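Local coordinates for protein adenosine kinase, putative (Trypanosoma brucei, PDB 3OTX) that probably transfers phosphate from ATP to adenosine, giving AMP in purine salvage, as a magnesium-dependent kinase of the carbohydrate kinase PfkB family, at residues A[8-13]-A[310-315]; A[18-23]-A[48-53]; A[223-228]-A[240-245]. The protein carries 1 engineered substitution. All blocks are in the same frame, centred on the assembly; numbering follows the deposited sequence.

Interaction 1 (A[8-13]-A[310-315]); sequences LRVYVQ and AYAVGK
L8 N donates a short, nearly straight hydrogen bond to A312 O (2.8 Å, N-H...O angle 165°), tying the residues that lead into strand 10-13 of the large central sheet of this ribokinase-type fold to the Schellman motif that ends helix 300-311. In that motif K315 N returns to A310 O and G314 N to Y311 O. G314 is the C-prime residue, and its positive phi (78°) suits glycine, which tolerates such angles easily. A310 O is gripped twice, since V313 N and K315 N reach it from opposite faces of its carbonyl plane.

The small A312 lets the backbones come close. The methyl of A312 lies 3.6 Å from L8 O, and V10 CG2 comes up to the same methyl, A312 CB, at 4.2 Å; F85 also touches both V10 and A312, so beta-branched V10 and compact A312 fit a buried apolar setting. L8 has CG anti to its carbonyl carbon (chi1 -64°), a turn that keeps the branch beside its own N and alongside the bonded carbonyl. L8 lies at the exposed margin of the contact, its branch partly covering that carbonyl, with L8 CG 3.6 Å from A312 O.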
loop_
_atom_site.group_PDB
_atom_site.type_symbol
_atom_site.label_atom_id
_atom_site.label_comp_id
_atom_site.label_asym_id
_atom_site.label_seq_id
_atom_site.Cartn_x
_atom_site.Cartn_y
_atom_site.Cartn_z
ATOM N N LEU A 8 12.071 -4.244 14.421
ATOM C CA LEU A 8 10.789 -4.641 14.978
ATOM C C LEU A 8 10.007 -5.407 13.930
ATOM O O LEU A 8 10.069 -5.103 12.726
ATOM C CB LEU A 8 9.964 -3.431 15.374
ATOM C CG LEU A 8 10.549 -2.560 16.495
ATOM C CD1 LEU A 8 9.681 -1.330 16.651
ATOM C CD2 LEU A 8 10.672 -3.337 17.826
ATOM N N ARG A 9 9.265 -6.399 14.388
ATOM C CA ARG A 9 8.392 -7.178 13.490
ATOM C C ARG A 9 7.211 -6.354 12.972
ATOM O O ARG A 9 6.568 -5.585 13.707
ATOM C CB ARG A 9 7.907 -8.445 14.212
ATOM C CG ARG A 9 9.024 -9.462 14.496
ATOM C CD ARG A 9 9.149 -10.450 13.343
ATOM N NE ARG A 9 7.918 -11.218 13.125
ATOM C CZ ARG A 9 7.809 -12.273 12.317
ATOM N NH1 ARG A 9 8.852 -12.725 11.635
ATOM N NH2 ARG A 9 6.645 -12.888 12.191
ATOM N N VAL A 10 6.957 -6.522 11.671
ATOM C CA VAL A 10 5.965 -5.770 10.946
ATOM C C VAL A 10 4.878 -6.718 10.467
ATOM O O VAL A 10 5.169 -7.817 9.954
ATOM C CB VAL A 10 6.620 -5.031 9.742
ATOM C CG1 VAL A 10 5.552 -4.394 8.878
ATOM C CG2 VAL A 10 7.589 -3.928 10.238
ATOM N N TYR A 11 3.633 -6.302 10.663
ATOM C CA TYR A 11 2.465 -7.018 10.190
ATOM C C TYR A 11 1.840 -6.200 9.092
ATOM O O TYR A 11 1.496 -5.029 9.327
ATOM C CB TYR A 11 1.466 -7.146 11.352
ATOM C CG TYR A 11 0.160 -7.842 11.019
ATOM C CD1 TYR A 11 -0.004 -9.201 11.359
ATOM C CD2 TYR A 11 -0.906 -7.153 10.411
ATOM C CE1 TYR A 11 -1.182 -9.873 11.060
ATOM C CE2 TYR A 11 -2.115 -7.828 10.103
ATOM C CZ TYR A 11 -2.229 -9.182 10.429
ATOM O OH TYR A 11 -3.418 -9.823 10.150
ATOM N N VAL A 12 1.678 -6.792 7.907
ATOM C CA VAL A 12 1.055 -6.089 6.788
ATOM C C VAL A 12 -0.172 -6.860 6.337
ATOM O O VAL A 12 -0.119 -8.088 6.227
ATOM C CB VAL A 12 2.028 -6.040 5.579
ATOM C CG1 VAL A 12 1.347 -5.460 4.298
ATOM C CG2 VAL A 12 3.299 -5.265 5.931
ATOM N N GLN A 13 -1.262 -6.150 6.042
ATOM C CA GLN A 13 -2.475 -6.804 5.527
ATOM C C GLN A 13 -2.986 -6.021 4.335
ATOM O O GLN A 13 -3.068 -4.770 4.357
ATOM C CB GLN A 13 -3.536 -6.920 6.641
ATOM C CG GLN A 13 -4.846 -7.618 6.195
ATOM C CD GLN A 13 -5.653 -8.199 7.344
ATOM O OE1 GLN A 13 -6.904 -8.286 7.273
ATOM N NE2 GLN A 13 -4.974 -8.628 8.382
ATOM N N ALA A 310 12.961 1.583 7.680
ATOM C CA ALA A 310 13.708 2.478 8.555
ATOM C C ALA A 310 13.002 2.653 9.877
ATOM O O ALA A 310 13.662 2.752 10.913
ATOM C CB ALA A 310 13.880 3.829 7.898
ATOM N N TYR A 311 11.675 2.683 9.846
ATOM C CA TYR A 311 10.899 2.898 11.071
ATOM C C TYR A 311 11.127 1.703 12.000
ATOM O O TYR A 311 11.247 1.879 13.239
ATOM C CB TYR A 311 9.381 3.098 10.760
ATOM C CG TYR A 311 8.622 3.665 11.945
ATOM C CD1 TYR A 311 8.375 5.027 12.052
ATOM C CD2 TYR A 311 8.235 2.837 13.018
ATOM C CE1 TYR A 311 7.705 5.553 13.150
ATOM C CE2 TYR A 311 7.581 3.361 14.127
ATOM C CZ TYR A 311 7.310 4.706 14.183
ATOM O OH TYR A 311 6.673 5.242 15.286
ATOM N N ALA A 312 11.194 0.502 11.409
ATOM C CA ALA A 312 11.375 -0.741 12.159
ATOM C C ALA A 312 12.714 -0.813 12.906
ATOM O O ALA A 312 12.835 -1.576 13.862
ATOM C CB ALA A 312 11.189 -1.975 11.241
ATOM N N VAL A 313 13.709 -0.029 12.478
ATOM C CA VAL A 313 15.003 0.013 13.177
ATOM C C VAL A 313 15.211 1.295 13.979
ATOM O O VAL A 313 16.339 1.625 14.361
ATOM C CB VAL A 313 16.197 -0.298 12.251
ATOM C CG1 VAL A 313 16.154 -1.764 11.841
ATOM C CG2 VAL A 313 16.197 0.626 10.988
ATOM N N GLY A 314 14.106 2.001 14.223
ATOM C CA GLY A 314 14.067 3.141 15.137
ATOM C C GLY A 314 14.635 4.439 14.597
ATOM O O GLY A 314 15.037 5.292 15.365
ATOM N N LYS A 315 14.691 4.600 13.274
ATOM C CA LYS A 315 15.205 5.858 12.725
ATOM C C LYS A 315 14.151 6.959 12.885
ATOM O O LYS A 315 12.933 6.662 12.874
ATOM C CB LYS A 315 15.601 5.704 11.242
ATOM C CG LYS A 315 16.648 4.647 10.954
ATOM C CD LYS A 315 17.937 4.887 11.684
ATOM C CE LYS A 315 18.799 3.661 11.612
ATOM N NZ LYS A 315 20.051 3.843 12.381
#

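Interaction 2 (A[18-23]-A[48-53]); sequences LDVSAH and GIFDDI. With AP5 (bis(adenosine)-5'-pentaphosphate), chain C.
Behind the adenosine pocket, in the smaller sheet that serves as the lid of ribokinase-type enzymes, V20 and A22 of strand 17-23 pack on F50 and I53 of helix 49-54, which lies against that sheet. Facing the other way from the same strand, D19 holds the ligand: its carboxylate takes both ribose hydroxyls of AP5, O2J giving a hydrogen bond to D19 OD1 (2.6 Å) and O3J one to D19 OD2 (2.6 Å). This two-pronged grip engages both oxygens of the group and fixes how the ribose diol is turned. Aspartate is short enough to do it directly from the strand. CG stands anti to the carbonyl carbon (chi1 -73°), which carries the carboxylate off to the ligand side.

On the helix side the contact is purely apolar. I53 brings one branch, CG2, onto the methyl of A22, with A22 CB and I53 CG2 3.6 Å apart; alanine lets the helix sit close, and isoleucine fills the approach with a branched surface. V20 CG2 comes to the edge of the F50 ring, near its plane, 4.4 Å from F50 CE2. G48, the N-cap, suits glycine because at its backbone angles (phi 92°) a CB would press on the preceding carbonyl O; its own O accepts from D52 N as the helix starts.

D52 OD2 is tied to K31 and Y32, and F28 of helix 26-31 packs on I49, D52 and I53. Strand 17-23 itself runs between strands 122-130 and 60-63, with A126 also touching I53 and Y61 touching V20.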
loop_
_atom_site.group_PDB
_atom_site.type_symbol
_atom_site.label_atom_id
_atom_site.label_comp_id
_atom_site.label_asym_id
_atom_site.label_seq_id
_atom_site.Cartn_x
_atom_site.Cartn_y
_atom_site.Cartn_z
ATOM N N LEU A 18 -2.345 -10.582 -8.540
ATOM C CA LEU A 18 -1.395 -10.686 -9.631
ATOM C C LEU A 18 -1.603 -9.527 -10.608
ATOM O O LEU A 18 -2.722 -9.326 -11.128
ATOM C CB LEU A 18 -1.595 -12.021 -10.361
ATOM C CG LEU A 18 -0.399 -12.259 -11.310
ATOM C CD1 LEU A 18 0.757 -13.039 -10.600
ATOM C CD2 LEU A 18 -0.758 -12.827 -12.661
ATOM N N ASP A 19 -0.534 -8.788 -10.899
ATOM C CA ASP A 19 -0.668 -7.673 -11.840
ATOM C C ASP A 19 -0.512 -8.128 -13.272
ATOM O O ASP A 19 0.449 -8.825 -13.623
ATOM C CB ASP A 19 0.388 -6.615 -11.563
ATOM C CG ASP A 19 0.103 -5.812 -10.310
ATOM O OD1 ASP A 19 -1.029 -5.880 -9.771
ATOM O OD2 ASP A 19 1.017 -5.074 -9.905
ATOM N N VAL A 20 -1.469 -7.730 -14.113
ATOM C CA VAL A 20 -1.501 -8.087 -15.526
ATOM C C VAL A 20 -1.305 -6.751 -16.241
ATOM O O VAL A 20 -2.219 -5.935 -16.296
ATOM C CB VAL A 20 -2.824 -8.821 -15.884
ATOM C CG1 VAL A 20 -2.865 -9.267 -17.365
ATOM C CG2 VAL A 20 -2.997 -10.058 -15.005
ATOM N N SER A 21 -0.089 -6.538 -16.745
ATOM C CA SER A 21 0.383 -5.236 -17.176
ATOM C C SER A 21 0.573 -5.237 -18.680
ATOM O O SER A 21 1.123 -6.193 -19.245
ATOM C CB SER A 21 1.738 -4.956 -16.507
ATOM O OG SER A 21 2.158 -3.620 -16.685
ATOM N N ALA A 22 0.085 -4.188 -19.331
ATOM C CA ALA A 22 0.326 -3.985 -20.760
ATOM C C ALA A 22 0.215 -2.513 -21.126
ATOM O O ALA A 22 -0.448 -1.724 -20.433
ATOM C CB ALA A 22 -0.642 -4.820 -21.607
ATOM N N HIS A 23 0.893 -2.142 -22.204
ATOM C CA HIS A 23 0.693 -0.843 -22.812
ATOM C C HIS A 23 -0.575 -0.879 -23.646
ATOM O O HIS A 23 -0.753 -1.761 -24.490
ATOM C CB HIS A 23 1.901 -0.456 -23.671
ATOM C CG HIS A 23 3.113 -0.150 -22.859
ATOM N ND1 HIS A 23 3.422 1.126 -22.443
ATOM C CD2 HIS A 23 4.046 -0.963 -22.308
ATOM C CE1 HIS A 23 4.517 1.092 -21.706
ATOM N NE2 HIS A 23 4.915 -0.163 -21.606
ATOM N N GLY A 48 -15.079 -7.767 -19.529
ATOM C CA GLY A 48 -14.209 -8.186 -20.621
ATOM C C GLY A 48 -12.796 -7.634 -20.652
ATOM O O GLY A 48 -12.006 -7.999 -21.515
ATOM N N ILE A 49 -12.445 -6.760 -19.706
ATOM C CA ILE A 49 -11.152 -6.075 -19.788
ATOM C C ILE A 49 -9.940 -7.017 -19.664
ATOM O O ILE A 49 -8.930 -6.808 -20.332
ATOM C CB ILE A 49 -11.057 -4.876 -18.791
ATOM C CG1 ILE A 49 -9.851 -3.985 -19.095
ATOM C CG2 ILE A 49 -11.051 -5.342 -17.310
ATOM C CD1 ILE A 49 -9.702 -2.768 -18.150
ATOM N N PHE A 50 -10.030 -8.035 -18.812
ATOM C CA PHE A 50 -8.886 -8.924 -18.628
ATOM C C PHE A 50 -8.595 -9.767 -19.858
ATOM O O PHE A 50 -7.445 -9.909 -20.250
ATOM C CB PHE A 50 -9.053 -9.771 -17.379
ATOM C CG PHE A 50 -8.682 -9.043 -16.142
ATOM C CD1 PHE A 50 -9.645 -8.366 -15.394
ATOM C CD2 PHE A 50 -7.353 -9.009 -15.713
ATOM C CE1 PHE A 50 -9.292 -7.675 -14.233
ATOM C CE2 PHE A 50 -6.989 -8.320 -14.547
ATOM C CZ PHE A 50 -7.947 -7.655 -13.813
ATOM N N ASP A 51 -9.654 -10.256 -20.488
ATOM C CA ASP A 51 -9.518 -11.029 -21.732
ATOM C C ASP A 51 -8.872 -10.178 -22.812
ATOM O O ASP A 51 -8.022 -10.662 -23.549
ATOM C CB ASP A 51 -10.870 -11.532 -22.226
ATOM C CG ASP A 51 -11.516 -12.517 -21.273
ATOM O OD1 ASP A 51 -10.825 -13.069 -20.394
ATOM O OD2 ASP A 51 -12.732 -12.737 -21.408
ATOM N N ASP A 52 -9.259 -8.902 -22.862
ATOM C CA ASP A 52 -8.775 -7.940 -23.856
ATOM C C ASP A 52 -7.273 -7.645 -23.651
ATOM O O ASP A 52 -6.483 -7.744 -24.589
ATOM C CB ASP A 52 -9.615 -6.670 -23.731
ATOM C CG ASP A 52 -9.554 -5.783 -24.940
ATOM O OD1 ASP A 52 -8.556 -5.816 -25.681
ATOM O OD2 ASP A 52 -10.520 -5.022 -25.133
ATOM N N ILE A 53 -6.876 -7.328 -22.421
ATOM C CA ILE A 53 -5.471 -7.014 -22.122
ATOM C C ILE A 53 -4.567 -8.231 -22.318
ATOM O O ILE A 53 -3.407 -8.082 -22.721
ATOM C CB ILE A 53 -5.277 -6.447 -20.700
ATOM C CG1 ILE A 53 -6.269 -5.326 -20.435
ATOM C CG2 ILE A 53 -3.869 -5.910 -20.516
ATOM C CD1 ILE A 53 -6.343 -4.939 -18.995
HETATM P PA AP5 C . 4.571 9.738 -5.546
HETATM O O1A AP5 C . 4.390 10.044 -7.029
HETATM O O2A AP5 C . 4.112 10.850 -4.624
HETATM O O3A AP5 C . 3.801 8.407 -5.070
HETATM P PB AP5 C . 2.352 7.897 -5.564
HETATM O O1B AP5 C . 1.538 8.987 -6.190
HETATM O O2B AP5 C . 1.752 7.160 -4.416
HETATM O O3B AP5 C . 2.834 6.878 -6.688
HETATM P PG AP5 C . 2.109 6.211 -7.940
HETATM O O1G AP5 C . 3.184 5.860 -8.922
HETATM O O2G AP5 C . 1.100 7.096 -8.637
HETATM O O3G AP5 C . 1.564 4.920 -7.272
HETATM P PD AP5 C . 0.697 3.704 -7.891
HETATM O O1D AP5 C . 0.371 3.866 -9.365
HETATM O O2D AP5 C . -0.434 3.501 -6.923
HETATM O O3D AP5 C . 1.772 2.508 -7.812
HETATM P PE AP5 C . 2.041 1.557 -6.536
HETATM O O1E AP5 C . 1.983 2.375 -5.277
HETATM O O2E AP5 C . 3.300 0.732 -6.792
HETATM O O5F AP5 C . 6.105 9.322 -5.328
HETATM C C5F AP5 C . 6.551 8.810 -4.072
HETATM C C4F AP5 C . 8.038 9.039 -3.953
HETATM O O4F AP5 C . 8.713 8.480 -5.089
HETATM C C3F AP5 C . 8.462 10.505 -3.987
HETATM O O3F AP5 C . 8.416 11.044 -2.689
HETATM C C2F AP5 C . 9.832 10.455 -4.599
HETATM O O2F AP5 C . 10.780 10.107 -3.621
HETATM C C1F AP5 C . 9.722 9.278 -5.573
HETATM N N9A AP5 C . 9.340 9.684 -6.956
HETATM C C8A AP5 C . 8.111 9.462 -7.585
HETATM N N7A AP5 C . 8.195 9.969 -8.846
HETATM C C5A AP5 C . 9.435 10.483 -9.027
HETATM C C6A AP5 C . 10.073 11.070 -10.097
HETATM N N6A AP5 C . 9.502 11.151 -11.302
HETATM N N1A AP5 C . 11.378 11.475 -9.950
HETATM C C2A AP5 C . 12.076 11.288 -8.768
HETATM N N3A AP5 C . 11.429 10.688 -7.709
HETATM C C4A AP5 C . 10.154 10.275 -7.840
HETATM O O5J AP5 C . 0.749 0.573 -6.521
HETATM C C5J AP5 C . 0.509 -0.288 -7.621
HETATM C C4J AP5 C . -0.139 -1.521 -7.014
HETATM O O4J AP5 C . -1.482 -1.233 -6.592
HETATM C C3J AP5 C . -0.328 -2.670 -8.009
HETATM O O3J AP5 C . 0.662 -3.658 -7.722
HETATM C C2J AP5 C . -1.766 -3.160 -7.774
HETATM O O2J AP5 C . -1.874 -4.573 -7.646
HETATM C C1J AP5 C . -2.122 -2.477 -6.477
HETATM N N9B AP5 C . -3.569 -2.311 -6.276
HETATM C C8B AP5 C . -4.412 -1.641 -7.120
HETATM N N7B AP5 C . -5.663 -1.756 -6.603
HETATM C C5B AP5 C . -5.603 -2.487 -5.445
HETATM C C6B AP5 C . -6.573 -2.890 -4.520
HETATM N N6B AP5 C . -7.889 -2.668 -4.671
HETATM N N1B AP5 C . -6.127 -3.657 -3.479
HETATM C C2B AP5 C . -4.804 -3.953 -3.241
HETATM N N3B AP5 C . -3.856 -3.594 -4.176
HETATM C C4B AP5 C . -4.268 -2.838 -5.238
#

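Interaction 3 (A[223-228]-A[240-245]); sequences ANRHEA and DCVEEI. With AP5 (bis(adenosine)-5'-pentaphosphate), chain C.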
loop_
_atom_site.group_PDB
_atom_site.type_symbol
_atom_site.label_atom_id
_atom_site.label_comp_id
_atom_site.label_asym_id
_atom_site.label_seq_id
_atom_site.Cartn_x
_atom_site.Cartn_y
_atom_site.Cartn_z
ATOM N N ALA A 223 -0.033 9.193 2.493
ATOM C CA ALA A 223 -0.753 9.337 1.225
ATOM C C ALA A 223 0.086 10.111 0.233
ATOM O O ALA A 223 1.150 10.578 0.561
ATOM C CB ALA A 223 -2.059 10.054 1.431
ATOM N N ASN A 224 -0.401 10.221 -0.990
ATOM C CA ASN A 224 0.202 11.135 -1.943
ATOM C C ASN A 224 -0.557 12.460 -2.020
ATOM O O ASN A 224 -1.555 12.662 -1.326
ATOM C CB ASN A 224 0.317 10.466 -3.323
ATOM C CG ASN A 224 -1.025 10.166 -3.934
ATOM O OD1 ASN A 224 -2.067 10.587 -3.426
ATOM N ND2 ASN A 224 -1.017 9.433 -5.033
ATOM N N ARG A 225 -0.110 13.337 -2.919
ATOM C CA ARG A 225 -0.672 14.689 -3.035
ATOM C C ARG A 225 -2.174 14.628 -3.378
ATOM O O ARG A 225 -3.010 15.346 -2.799
ATOM C CB ARG A 225 0.080 15.440 -4.140
ATOM C CG ARG A 225 -0.219 16.930 -4.156
ATOM C CD ARG A 225 0.102 17.557 -5.513
ATOM N NE ARG A 225 1.526 17.860 -5.746
ATOM C CZ ARG A 225 2.399 17.047 -6.339
ATOM N NH1 ARG A 225 2.022 15.828 -6.725
ATOM N NH2 ARG A 225 3.663 17.456 -6.547
ATOM N N HIS A 226 -2.515 13.752 -4.312
ATOM C CA HIS A 226 -3.877 13.657 -4.786
ATOM C C HIS A 226 -4.840 13.161 -3.701
ATOM O O HIS A 226 -5.926 13.733 -3.518
ATOM C CB HIS A 226 -3.907 12.750 -6.002
ATOM C CG HIS A 226 -5.182 12.804 -6.770
ATOM N ND1 HIS A 226 -5.232 12.565 -8.125
ATOM C CD2 HIS A 226 -6.455 13.079 -6.388
ATOM C CE1 HIS A 226 -6.479 12.680 -8.545
ATOM N NE2 HIS A 226 -7.241 13.001 -7.515
ATOM N N GLU A 227 -4.428 12.106 -2.999
ATOM C CA GLU A 227 -5.207 11.526 -1.920
ATOM C C GLU A 227 -5.336 12.532 -0.792
ATOM O O GLU A 227 -6.384 12.586 -0.153
ATOM C CB GLU A 227 -4.521 10.264 -1.430
ATOM C CG GLU A 227 -4.589 9.107 -2.435
ATOM C CD GLU A 227 -3.453 8.113 -2.230
ATOM O OE1 GLU A 227 -2.735 8.177 -1.194
ATOM O OE2 GLU A 227 -3.247 7.260 -3.115
ATOM N N ALA A 228 -4.296 13.322 -0.538
ATOM C CA ALA A 228 -4.394 14.344 0.503
ATOM C C ALA A 228 -5.478 15.368 0.156
ATOM O O ALA A 228 -6.293 15.756 1.018
ATOM C CB ALA A 228 -3.019 15.045 0.749
ATOM N N ASP A 240 -6.366 23.316 -0.595
ATOM C CA ASP A 240 -5.585 22.379 -1.422
ATOM C C ASP A 240 -4.096 22.447 -1.083
ATOM O O ASP A 240 -3.249 21.928 -1.824
ATOM C CB ASP A 240 -5.822 22.617 -2.926
ATOM C CG ASP A 240 -5.170 23.902 -3.438
ATOM O OD1 ASP A 240 -4.703 24.711 -2.613
ATOM O OD2 ASP A 240 -5.128 24.101 -4.670
ATOM N N CYS A 241 -3.779 23.091 0.033
ATOM C CA CYS A 241 -2.417 23.211 0.506
ATOM C C CYS A 241 -2.021 21.961 1.287
ATOM O O CYS A 241 -2.538 21.731 2.375
ATOM C CB CYS A 241 -2.321 24.460 1.385
ATOM S SG CYS A 241 -0.719 24.744 2.078
ATOM N N VAL A 242 -1.110 21.167 0.728
ATOM C CA VAL A 242 -0.753 19.888 1.319
ATOM C C VAL A 242 -0.196 20.024 2.730
ATOM O O VAL A 242 -0.500 19.193 3.604
ATOM C CB VAL A 242 0.216 19.111 0.391
ATOM C CG1 VAL A 242 0.627 17.783 1.001
ATOM C CG2 VAL A 242 -0.446 18.910 -0.987
ATOM N N GLU A 243 0.602 21.064 2.968
ATOM C CA GLU A 243 1.109 21.313 4.313
ATOM C C GLU A 243 -0.058 21.548 5.278
ATOM O O GLU A 243 -0.071 20.985 6.362
ATOM C CB GLU A 243 2.088 22.488 4.342
ATOM C CG GLU A 243 3.444 22.092 3.767
ATOM C CD GLU A 243 4.495 23.177 3.951
ATOM O OE1 GLU A 243 4.461 23.901 4.971
ATOM O OE2 GLU A 243 5.359 23.298 3.063
ATOM N N GLU A 244 -1.031 22.348 4.867
ATOM C CA GLU A 244 -2.185 22.662 5.739
ATOM C C GLU A 244 -3.048 21.418 5.962
ATOM O O GLU A 244 -3.489 21.152 7.072
ATOM C CB GLU A 244 -3.009 23.833 5.160
ATOM C CG GLU A 244 -4.250 24.218 5.966
ATOM C CD GLU A 244 -3.924 24.677 7.386
ATOM O OE1 GLU A 244 -2.755 25.018 7.672
ATOM O OE2 GLU A 244 -4.853 24.662 8.216
ATOM N N ILE A 245 -3.255 20.630 4.909
ATOM C CA ILE A 245 -4.003 19.372 5.048
ATOM C C ILE A 245 -3.326 18.457 6.060
ATOM O O ILE A 245 -3.994 17.870 6.924
ATOM C CB ILE A 245 -4.217 18.686 3.672
ATOM C CG1 ILE A 245 -4.994 19.630 2.746
ATOM C CG2 ILE A 245 -4.985 17.364 3.818
ATOM C CD1 ILE A 245 -4.976 19.220 1.259
HETATM P PA AP5 C . 4.571 9.738 -5.546
HETATM O O1A AP5 C . 4.390 10.044 -7.029
HETATM O O2A AP5 C . 4.112 10.850 -4.624
HETATM O O3A AP5 C . 3.801 8.407 -5.070
HETATM P PB AP5 C . 2.352 7.897 -5.564
HETATM O O1B AP5 C . 1.538 8.987 -6.190
HETATM O O2B AP5 C . 1.752 7.160 -4.416
HETATM O O3B AP5 C . 2.834 6.878 -6.688
HETATM P PG AP5 C . 2.109 6.211 -7.940
HETATM O O1G AP5 C . 3.184 5.860 -8.922
HETATM O O2G AP5 C . 1.100 7.096 -8.637
HETATM O O3G AP5 C . 1.564 4.920 -7.272
HETATM P PD AP5 C . 0.697 3.704 -7.891
HETATM O O1D AP5 C . 0.371 3.866 -9.365
HETATM O O2D AP5 C . -0.434 3.501 -6.923
HETATM O O3D AP5 C . 1.772 2.508 -7.812
HETATM P PE AP5 C . 2.041 1.557 -6.536
HETATM O O1E AP5 C . 1.983 2.375 -5.277
HETATM O O2E AP5 C . 3.300 0.732 -6.792
HETATM O O5F AP5 C . 6.105 9.322 -5.328
HETATM C C5F AP5 C . 6.551 8.810 -4.072
HETATM C C4F AP5 C . 8.038 9.039 -3.953
HETATM O O4F AP5 C . 8.713 8.480 -5.089
HETATM C C3F AP5 C . 8.462 10.505 -3.987
HETATM O O3F AP5 C . 8.416 11.044 -2.689
HETATM C C2F AP5 C . 9.832 10.455 -4.599
HETATM O O2F AP5 C . 10.780 10.107 -3.621
HETATM C C1F AP5 C . 9.722 9.278 -5.573
HETATM N N9A AP5 C . 9.340 9.684 -6.956
HETATM C C8A AP5 C . 8.111 9.462 -7.585
HETATM N N7A AP5 C . 8.195 9.969 -8.846
HETATM C C5A AP5 C . 9.435 10.483 -9.027
HETATM C C6A AP5 C . 10.073 11.070 -10.097
HETATM N N6A AP5 C . 9.502 11.151 -11.302
HETATM N N1A AP5 C . 11.378 11.475 -9.950
HETATM C C2A AP5 C . 12.076 11.288 -8.768
HETATM N N3A AP5 C . 11.429 10.688 -7.709
HETATM C C4A AP5 C . 10.154 10.275 -7.840
HETATM O O5J AP5 C . 0.749 0.573 -6.521
HETATM C C5J AP5 C . 0.509 -0.288 -7.621
HETATM C C4J AP5 C . -0.139 -1.521 -7.014
HETATM O O4J AP5 C . -1.482 -1.233 -6.592
HETATM C C3J AP5 C . -0.328 -2.670 -8.009
HETATM O O3J AP5 C . 0.662 -3.658 -7.722
HETATM C C2J AP5 C . -1.766 -3.160 -7.774
HETATM O O2J AP5 C . -1.874 -4.573 -7.646
HETATM C C1J AP5 C . -2.122 -2.477 -6.477
HETATM N N9B AP5 C . -3.569 -2.311 -6.276
HETATM C C8B AP5 C . -4.412 -1.641 -7.120
HETATM N N7B AP5 C . -5.663 -1.756 -6.603
HETATM C C5B AP5 C . -5.603 -2.487 -5.445
HETATM C C6B AP5 C . -6.573 -2.890 -4.520
HETATM N N6B AP5 C . -7.889 -2.668 -4.671
HETATM N N1B AP5 C . -6.127 -3.657 -3.479
HETATM C C2B AP5 C . -4.804 -3.953 -3.241
HETATM N N3B AP5 C . -3.856 -3.594 -4.176
HETATM C C4B AP5 C . -4.268 -2.838 -5.238
#
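V242 and I245 of helix 242-251 pack against R225 and A228 at the start of helix 225-235. Along 240-245, C241 comes just ahead of the helix, at the N-cap: E244 N points to C241 SG at 3.7 Å, a weak capping bond and a doubtful one, because the cysteine has two conformers. The same residue has been seen in interchain disulfides.

V242 follows, with CG2 3.7 Å from R225 CG, and the two side chains cross at about a right angle. Only the aliphatic part of R225 is used here. Its chain bends at chi3 (-80°) and carries the guanidinium on to salt bridges with D268 and E270, so arginine serves apolar packing and charge pairing at once. E244 forms salt bridges with R247 and R248. I245 ends the walk by laying CG2 (3.5 Å) and CD1 over A228 O. The small A228 lets this large branched residue reach the backbone, and F265 of strand 262-267 touches both A228 and V242.

At the head of helix 225-235, N224 and E227 form a capping box. N224 CG lies between the backbone N and the carbonyl carbon (chi1 65°), which brings OD1 to E227 N at 2.8 Å, while E227 OE1 receives N224 N at 3.1 Å from above the carboxylate plane. With OD1 thus held, N224 ND2 donates a hydrogen bond to phosphate oxygen O1B of AP5 (2.8 Å, N-H...O angle 165°). Asparagine and glutamate in this spacing form the N-x-x-E motif of PfkB kinases, placed beside the phosphates of the nucleotide.

From the N terminus the chain enters strand 10-13 and at once opens the widest loop, which interaction 1 closes only near the end, 297 residues later, joining the middle of the central sheet to the C-terminal helices. Within that span the two other contacts lie in series. Interaction 2 closes a short loop between strand 17-23 of the lid and helix 49-54; interaction 3, well after it, closes the still shorter connection between helices 225-235 and 242-251, next to strand 220-224 of the central sheet. None cross. Interactions 2 and 3, with centres 31 Å apart, both touch AP5, at one ribose and at a phosphate further along the chain, while interaction 1 lies away from the annotated sites.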